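Local atomic coordinates of MREC protein (Listeria monocytogenes, PDB entry 2J5U), a protein that probably takes part in forming and maintaining the shape of the bacterial cell. Residues 100-112 against 178-191. Sequence-based numbering, arbitrary orientation.
Sequences DMAVTTPSGLIGK and TSGLGGKFPAGIFI
A tight beta hairpin of one MreC barrel, strands 102-105 and 108-116, packs here against the connection between strands 175-178 and 190-199 of the other barrel and against the strand ends that flank it, so the contact belongs to the interface between the two six-stranded antiparallel barrels. The hairpin is closed by a type I turn from T105 to G108 and carries a classic beta bulge: V103 O accepts from both I110 N and G111 N. Its A102 meets F185 by a CH-pi contact, with CB 3.7 Å from the ring centroid and 22° off the normal, displaced toward the rim. At the edge of the same ring, in its plane, lies K112 CB, 3.5 Å from F185 CZ, and D100 O approaches that edge too, 3.3 Å from CE2; the ring is thus bordered on a face and along its edge by the hairpin and by D100, which leads into it. L109 turns its CD2 branch to T178 CG2 and I191 CG1, while its CB meets I189 CG2 at 3.7 Å. That I189 methyl also touches T104 CG2 at 3.6 Å, so it bridges both strands of the hairpin. One backbone hydrogen bond joins the segments, L109 N to F190 O at 2.9 Å, nearly straight on to the carbonyl (C=O...N 172°) though bent at the hydrogen (141°). At the other end the D100-K184 salt bridge is long, OD1 to NZ 3.7 Å. Within the connection, T178 OG1 donates to P186 O and accepts from I189 N, which ties the strand end to the returning chain. Beyond the contact, strand 135-139 packs on F185 and I191 through V135, strand 221-227 meets I189 through L225, and helix 31-58 of the second subunit places Q40 against F190.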
ATOM      1  N   ASP A 100     -49.138 -54.869 -21.282  1.00 52.86           N
ATOM      2  CA  ASP A 100     -47.905 -54.635 -20.533  1.00 52.97           C
ATOM      3  C   ASP A 100     -48.011 -53.725 -19.318  1.00 52.57           C
ATOM      4  O   ASP A 100     -47.005 -53.457 -18.660  1.00 51.32           O
ATOM      5  CB  ASP A 100     -46.797 -54.136 -21.460  1.00 56.06           C
ATOM      6  CG  ASP A 100     -46.176 -55.258 -22.276  1.00 61.76           C
ATOM      7  OD1 ASP A 100     -45.457 -54.953 -23.252  1.00 64.38           O
ATOM      8  OD2 ASP A 100     -46.400 -56.445 -21.943  1.00 61.51           O
ATOM      9  N   MET A 101     -49.216 -53.248 -19.018  1.00 50.78           N
ATOM     10  CA  MET A 101     -49.417 -52.425 -17.833  1.00 47.51           C
ATOM     11  C   MET A 101     -49.427 -53.366 -16.617  1.00 49.36           C
ATOM     12  O   MET A 101     -49.897 -54.505 -16.696  1.00 49.79           O
ATOM     13  CB  MET A 101     -50.748 -51.666 -17.916  1.00 46.37           C
ATOM     14  CG  MET A 101     -50.670 -50.308 -18.590  1.00 43.01           C
ATOM     15  SD  MET A 101     -52.236 -49.486 -18.777  1.00 44.18           S
ATOM     16  CE  MET A 101     -51.813 -48.221 -19.854  1.00 43.92           C
ATOM     17  N   ALA A 102     -48.897 -52.900 -15.496  1.00 50.02           N
ATOM     18  CA  ALA A 102     -48.862 -53.717 -14.289  1.00 49.57           C
ATOM     19  C   ALA A 102     -50.234 -53.750 -13.627  1.00 50.01           C
ATOM     20  O   ALA A 102     -50.987 -52.777 -13.689  1.00 49.48           O
ATOM     21  CB  ALA A 102     -47.843 -53.158 -13.326  1.00 48.69           C
ATOM     22  N   VAL A 103     -50.572 -54.875 -13.010  1.00 49.55           N
ATOM     23  CA  VAL A 103     -51.848 -54.987 -12.327  1.00 49.09           C
ATOM     24  C   VAL A 103     -51.530 -55.378 -10.906  1.00 50.19           C
ATOM     25  O   VAL A 103     -50.777 -56.327 -10.670  1.00 49.07           O
ATOM     26  CB  VAL A 103     -52.751 -56.059 -12.939  1.00 50.47           C
ATOM     27  CG1 VAL A 103     -54.062 -56.103 -12.176  1.00 50.05           C
ATOM     28  CG2 VAL A 103     -53.005 -55.763 -14.414  1.00 47.55           C
ATOM     29  N   THR A 104     -52.114 -54.647  -9.959  1.00 51.90           N
ATOM     30  CA  THR A 104     -51.857 -54.886  -8.541  1.00 53.96           C
ATOM     31  C   THR A 104     -53.084 -54.850  -7.643  1.00 53.18           C
ATOM     32  O   THR A 104     -54.200 -54.571  -8.082  1.00 53.06           O
ATOM     33  CB  THR A 104     -50.908 -53.819  -7.978  1.00 54.12           C
ATOM     34  OG1 THR A 104     -51.512 -52.532  -8.148  1.00 53.46           O
ATOM     35  CG2 THR A 104     -49.578 -53.839  -8.693  1.00 56.51           C
ATOM     36  N   THR A 105     -52.829 -55.126  -6.370  1.00 53.82           N
ATOM     37  CA  THR A 105     -53.829 -55.090  -5.312  1.00 56.26           C
ATOM     38  C   THR A 105     -53.068 -54.417  -4.176  1.00 59.75           C
ATOM     39  O   THR A 105     -51.849 -54.245  -4.257  1.00 60.57           O
ATOM     40  CB  THR A 105     -54.260 -56.496  -4.820  1.00 52.81           C
ATOM     41  OG1 THR A 105     -53.162 -57.130  -4.154  1.00 51.08           O
ATOM     42  CG2 THR A 105     -54.717 -57.349  -5.972  1.00 51.23           C
ATOM     43  N   PRO A 106     -53.772 -54.023  -3.108  1.00 61.81           N
ATOM     44  CA  PRO A 106     -53.123 -53.372  -1.966  1.00 61.55           C
ATOM     45  C   PRO A 106     -51.902 -54.115  -1.407  1.00 62.07           C
ATOM     46  O   PRO A 106     -50.875 -53.502  -1.116  1.00 63.50           O
ATOM     47  CB  PRO A 106     -54.257 -53.277  -0.961  1.00 61.51           C
ATOM     48  CG  PRO A 106     -55.436 -52.988  -1.864  1.00 61.50           C
ATOM     49  CD  PRO A 106     -55.242 -53.983  -2.978  1.00 61.12           C
ATOM     50  N   SER A 107     -52.003 -55.430  -1.262  1.00 61.06           N
ATOM     51  CA  SER A 107     -50.894 -56.196  -0.718  1.00 60.62           C
ATOM     52  C   SER A 107     -49.825 -56.644  -1.716  1.00 60.19           C
ATOM     53  O   SER A 107     -48.969 -57.461  -1.371  1.00 60.60           O
ATOM     54  CB  SER A 107     -51.431 -57.407   0.057  1.00 62.62           C
ATOM     55  OG  SER A 107     -52.723 -57.782  -0.394  1.00 66.35           O
ATOM     56  N   GLY A 108     -49.853 -56.126  -2.942  1.00 59.09           N
ATOM     57  CA  GLY A 108     -48.827 -56.516  -3.902  1.00 56.51           C
ATOM     58  C   GLY A 108     -49.139 -56.590  -5.388  1.00 55.57           C
ATOM     59  O   GLY A 108     -50.256 -56.337  -5.844  1.00 55.68           O
ATOM     60  N   LEU A 109     -48.108 -56.935  -6.148  1.00 55.11           N
ATOM     61  CA  LEU A 109     -48.196 -57.080  -7.600  1.00 53.13           C
ATOM     62  C   LEU A 109     -48.865 -58.415  -7.951  1.00 52.93           C
ATOM     63  O   LEU A 109     -48.523 -59.450  -7.367  1.00 49.76           O
ATOM     64  CB  LEU A 109     -46.784 -57.072  -8.199  1.00 50.75           C
ATOM     65  CG  LEU A 109     -46.691 -57.289  -9.711  1.00 51.45           C
ATOM     66  CD1 LEU A 109     -47.254 -56.075 -10.387  1.00 50.76           C
ATOM     67  CD2 LEU A 109     -45.276 -57.487 -10.167  1.00 47.69           C
ATOM     68  N   ILE A 110     -49.805 -58.411  -8.894  1.00 52.08           N
ATOM     69  CA  ILE A 110     -50.423 -59.683  -9.267  1.00 53.75           C
ATOM     70  C   ILE A 110     -50.238 -60.072 -10.737  1.00 53.05           C
ATOM     71  O   ILE A 110     -50.479 -61.215 -11.112  1.00 52.35           O
ATOM     72  CB  ILE A 110     -51.936 -59.732  -8.933  1.00 53.77           C
ATOM     73  CG1 ILE A 110     -52.713 -58.797  -9.855  1.00 54.37           C
ATOM     74  CG2 ILE A 110     -52.143 -59.376  -7.475  1.00 54.10           C
ATOM     75  CD1 ILE A 110     -54.186 -59.007  -9.821  1.00 56.45           C
ATOM     76  N   GLY A 111     -49.816 -59.140 -11.581  1.00 52.24           N
ATOM     77  CA  GLY A 111     -49.619 -59.512 -12.967  1.00 51.29           C
ATOM     78  C   GLY A 111     -49.485 -58.370 -13.936  1.00 52.10           C
ATOM     79  O   GLY A 111     -49.187 -57.245 -13.538  1.00 53.15           O
ATOM     80  N   LYS A 112     -49.694 -58.667 -15.215  1.00 51.95           N
ATOM     81  CA  LYS A 112     -49.610 -57.650 -16.241  1.00 53.66           C
ATOM     82  C   LYS A 112     -50.657 -57.868 -17.310  1.00 52.92           C
ATOM     83  O   LYS A 112     -51.075 -58.990 -17.567  1.00 53.96           O
ATOM     84  CB  LYS A 112     -48.221 -57.628 -16.882  1.00 56.09           C
ATOM     85  CG  LYS A 112     -47.917 -58.780 -17.803  1.00 59.07           C
ATOM     86  CD  LYS A 112     -46.644 -58.487 -18.576  1.00 62.55           C
ATOM     87  CE  LYS A 112     -46.314 -59.599 -19.555  1.00 65.29           C
ATOM     88  NZ  LYS A 112     -46.231 -60.936 -18.885  1.00 66.68           N
ATOM     89  N   THR A 178     -40.576 -53.916  -7.782  1.00 50.03           N
ATOM     90  CA  THR A 178     -40.341 -53.767  -9.204  1.00 50.44           C
ATOM     91  C   THR A 178     -39.261 -52.719  -9.418  1.00 50.85           C
ATOM     92  O   THR A 178     -39.239 -51.692  -8.747  1.00 52.24           O
ATOM     93  CB  THR A 178     -41.613 -53.339  -9.933  1.00 50.45           C
ATOM     94  OG1 THR A 178     -42.188 -52.213  -9.268  1.00 51.73           O
ATOM     95  CG2 THR A 178     -42.616 -54.471  -9.949  1.00 48.70           C
ATOM     96  N   SER A 179     -38.359 -52.991 -10.352  1.00 50.51           N
ATOM     97  CA  SER A 179     -37.262 -52.081 -10.657  1.00 48.45           C
ATOM     98  C   SER A 179     -37.620 -51.078 -11.749  1.00 48.43           C
ATOM     99  O   SER A 179     -37.024 -50.011 -11.843  1.00 50.36           O
ATOM    100  CB  SER A 179     -36.047 -52.878 -11.108  1.00 49.44           C
ATOM    101  OG  SER A 179     -36.273 -53.500 -12.360  1.00 51.88           O
ATOM    102  N   GLY A 180     -38.600 -51.431 -12.572  1.00 45.97           N
ATOM    103  CA  GLY A 180     -38.993 -50.577 -13.674  1.00 43.85           C
ATOM    104  C   GLY A 180     -38.012 -50.705 -14.838  1.00 45.54           C
ATOM    105  O   GLY A 180     -38.253 -50.193 -15.929  1.00 43.72           O
ATOM    106  N   LEU A 181     -36.918 -51.423 -14.612  1.00 45.79           N
ATOM    107  CA  LEU A 181     -35.877 -51.561 -15.611  1.00 48.94           C
ATOM    108  C   LEU A 181     -36.219 -52.350 -16.853  1.00 49.62           C
ATOM    109  O   LEU A 181     -35.449 -52.366 -17.811  1.00 51.25           O
ATOM    110  CB  LEU A 181     -34.608 -52.107 -14.953  1.00 47.58           C
ATOM    111  CG  LEU A 181     -34.208 -51.150 -13.828  1.00 47.72           C
ATOM    112  CD1 LEU A 181     -33.013 -51.682 -13.066  1.00 47.26           C
ATOM    113  CD2 LEU A 181     -33.896 -49.787 -14.428  1.00 47.23           C
ATOM    114  N   GLY A 182     -37.376 -52.995 -16.835  1.00 51.63           N
ATOM    115  CA  GLY A 182     -37.821 -53.760 -17.986  1.00 49.05           C
ATOM    116  C   GLY A 182     -38.527 -52.820 -18.945  1.00 49.03           C
ATOM    117  O   GLY A 182     -38.916 -53.215 -20.042  1.00 48.15           O
ATOM    118  N   GLY A 183     -38.705 -51.574 -18.505  1.00 49.82           N
ATOM    119  CA  GLY A 183     -39.335 -50.559 -19.325  1.00 48.52           C
ATOM    120  C   GLY A 183     -40.844 -50.471 -19.356  1.00 49.95           C
ATOM    121  O   GLY A 183     -41.387 -49.622 -20.060  1.00 50.42           O
ATOM    122  N   LYS A 184     -41.543 -51.308 -18.601  1.00 51.85           N
ATOM    123  CA  LYS A 184     -42.991 -51.248 -18.647  1.00 51.28           C
ATOM    124  C   LYS A 184     -43.758 -51.106 -17.347  1.00 51.68           C
ATOM    125  O   LYS A 184     -44.945 -50.811 -17.370  1.00 52.21           O
ATOM    126  CB  LYS A 184     -43.534 -52.441 -19.420  1.00 53.53           C
ATOM    127  CG  LYS A 184     -42.936 -53.749 -19.027  1.00 55.43           C
ATOM    128  CD  LYS A 184     -42.006 -54.235 -20.102  1.00 61.80           C
ATOM    129  CE  LYS A 184     -42.735 -54.430 -21.424  1.00 65.12           C
ATOM    130  NZ  LYS A 184     -41.912 -55.246 -22.380  1.00 70.17           N
ATOM    131  N   PHE A 185     -43.106 -51.305 -16.213  1.00 53.28           N
ATOM    132  CA  PHE A 185     -43.799 -51.166 -14.933  1.00 53.73           C
ATOM    133  C   PHE A 185     -43.192 -49.992 -14.202  1.00 54.76           C
ATOM    134  O   PHE A 185     -42.054 -49.614 -14.474  1.00 55.12           O
ATOM    135  CB  PHE A 185     -43.583 -52.390 -14.033  1.00 53.03           C
ATOM    136  CG  PHE A 185     -44.249 -53.647 -14.505  1.00 52.76           C
ATOM    137  CD1 PHE A 185     -43.964 -54.852 -13.875  1.00 54.42           C
ATOM    138  CD2 PHE A 185     -45.195 -53.628 -15.515  1.00 52.72           C
ATOM    139  CE1 PHE A 185     -44.617 -56.025 -14.235  1.00 56.57           C
ATOM    140  CE2 PHE A 185     -45.859 -54.791 -15.887  1.00 56.64           C
ATOM    141  CZ  PHE A 185     -45.571 -55.996 -15.243  1.00 56.45           C
ATOM    142  N   PRO A 186     -43.957 -49.365 -13.292  1.00 54.71           N
ATOM    143  CA  PRO A 186     -43.373 -48.249 -12.552  1.00 53.52           C
ATOM    144  C   PRO A 186     -42.538 -48.988 -11.514  1.00 53.23           C
ATOM    145  O   PRO A 186     -42.812 -50.154 -11.228  1.00 51.86           O
ATOM    146  CB  PRO A 186     -44.588 -47.573 -11.935  1.00 54.01           C
ATOM    147  CG  PRO A 186     -45.521 -48.712 -11.727  1.00 52.87           C
ATOM    148  CD  PRO A 186     -45.402 -49.453 -13.031  1.00 53.55           C
ATOM    149  N   ALA A 187     -41.516 -48.352 -10.960  1.00 53.82           N
ATOM    150  CA  ALA A 187     -40.717 -49.048  -9.964  1.00 54.25           C
ATOM    151  C   ALA A 187     -41.329 -48.874  -8.577  1.00 54.37           C
ATOM    152  O   ALA A 187     -42.118 -47.961  -8.349  1.00 53.33           O
ATOM    153  CB  ALA A 187     -39.291 -48.535  -9.987  1.00 56.01           C
ATOM    154  N   GLY A 188     -40.986 -49.774  -7.663  1.00 54.37           N
ATOM    155  CA  GLY A 188     -41.496 -49.663  -6.314  1.00 56.22           C
ATOM    156  C   GLY A 188     -42.726 -50.470  -5.950  1.00 57.56           C
ATOM    157  O   GLY A 188     -43.170 -50.413  -4.807  1.00 58.52           O
ATOM    158  N   ILE A 189     -43.302 -51.210  -6.886  1.00 57.30           N
ATOM    159  CA  ILE A 189     -44.468 -51.993  -6.523  1.00 57.09           C
ATOM    160  C   ILE A 189     -43.979 -53.198  -5.740  1.00 56.24           C
ATOM    161  O   ILE A 189     -43.057 -53.883  -6.170  1.00 56.81           O
ATOM    162  CB  ILE A 189     -45.250 -52.469  -7.759  1.00 59.60           C
ATOM    163  CG1 ILE A 189     -46.011 -51.304  -8.397  1.00 59.87           C
ATOM    164  CG2 ILE A 189     -46.302 -53.493  -7.337  1.00 60.17           C
ATOM    165  CD1 ILE A 189     -45.213 -50.058  -8.574  1.00 64.34           C
ATOM    166  N   PHE A 190     -44.587 -53.450  -4.585  1.00 55.37           N
ATOM    167  CA  PHE A 190     -44.191 -54.588  -3.750  1.00 55.92           C
ATOM    168  C   PHE A 190     -44.532 -55.922  -4.424  1.00 55.65           C
ATOM    169  O   PHE A 190     -45.647 -56.116  -4.918  1.00 54.15           O
ATOM    170  CB  PHE A 190     -44.881 -54.522  -2.374  1.00 55.14           C
ATOM    171  CG  PHE A 190     -44.476 -55.637  -1.437  1.00 55.69           C
ATOM    172  CD1 PHE A 190     -43.160 -55.748  -0.985  1.00 55.79           C
ATOM    173  CD2 PHE A 190     -45.400 -56.594  -1.030  1.00 54.30           C
ATOM    174  CE1 PHE A 190     -42.767 -56.805  -0.136  1.00 53.92           C
ATOM    175  CE2 PHE A 190     -45.022 -57.649  -0.189  1.00 52.66           C
ATOM    176  CZ  PHE A 190     -43.700 -57.753   0.259  1.00 52.70           C
ATOM    177  N   ILE A 191     -43.570 -56.837  -4.436  1.00 55.30           N
ATOM    178  CA  ILE A 191     -43.780 -58.140  -5.050  1.00 57.35           C
ATOM    179  C   ILE A 191     -43.894 -59.221  -3.983  1.00 59.83           C
ATOM    180  O   ILE A 191     -44.849 -59.996  -3.975  1.00 61.51           O
ATOM    181  CB  ILE A 191     -42.618 -58.526  -5.988  1.00 56.05           C
ATOM    182  CG1 ILE A 191     -42.542 -57.562  -7.179  1.00 54.80           C
ATOM    183  CG2 ILE A 191     -42.801 -59.938  -6.453  1.00 53.31           C
ATOM    184  CD1 ILE A 191     -41.382 -57.845  -8.109  1.00 52.87           C
TER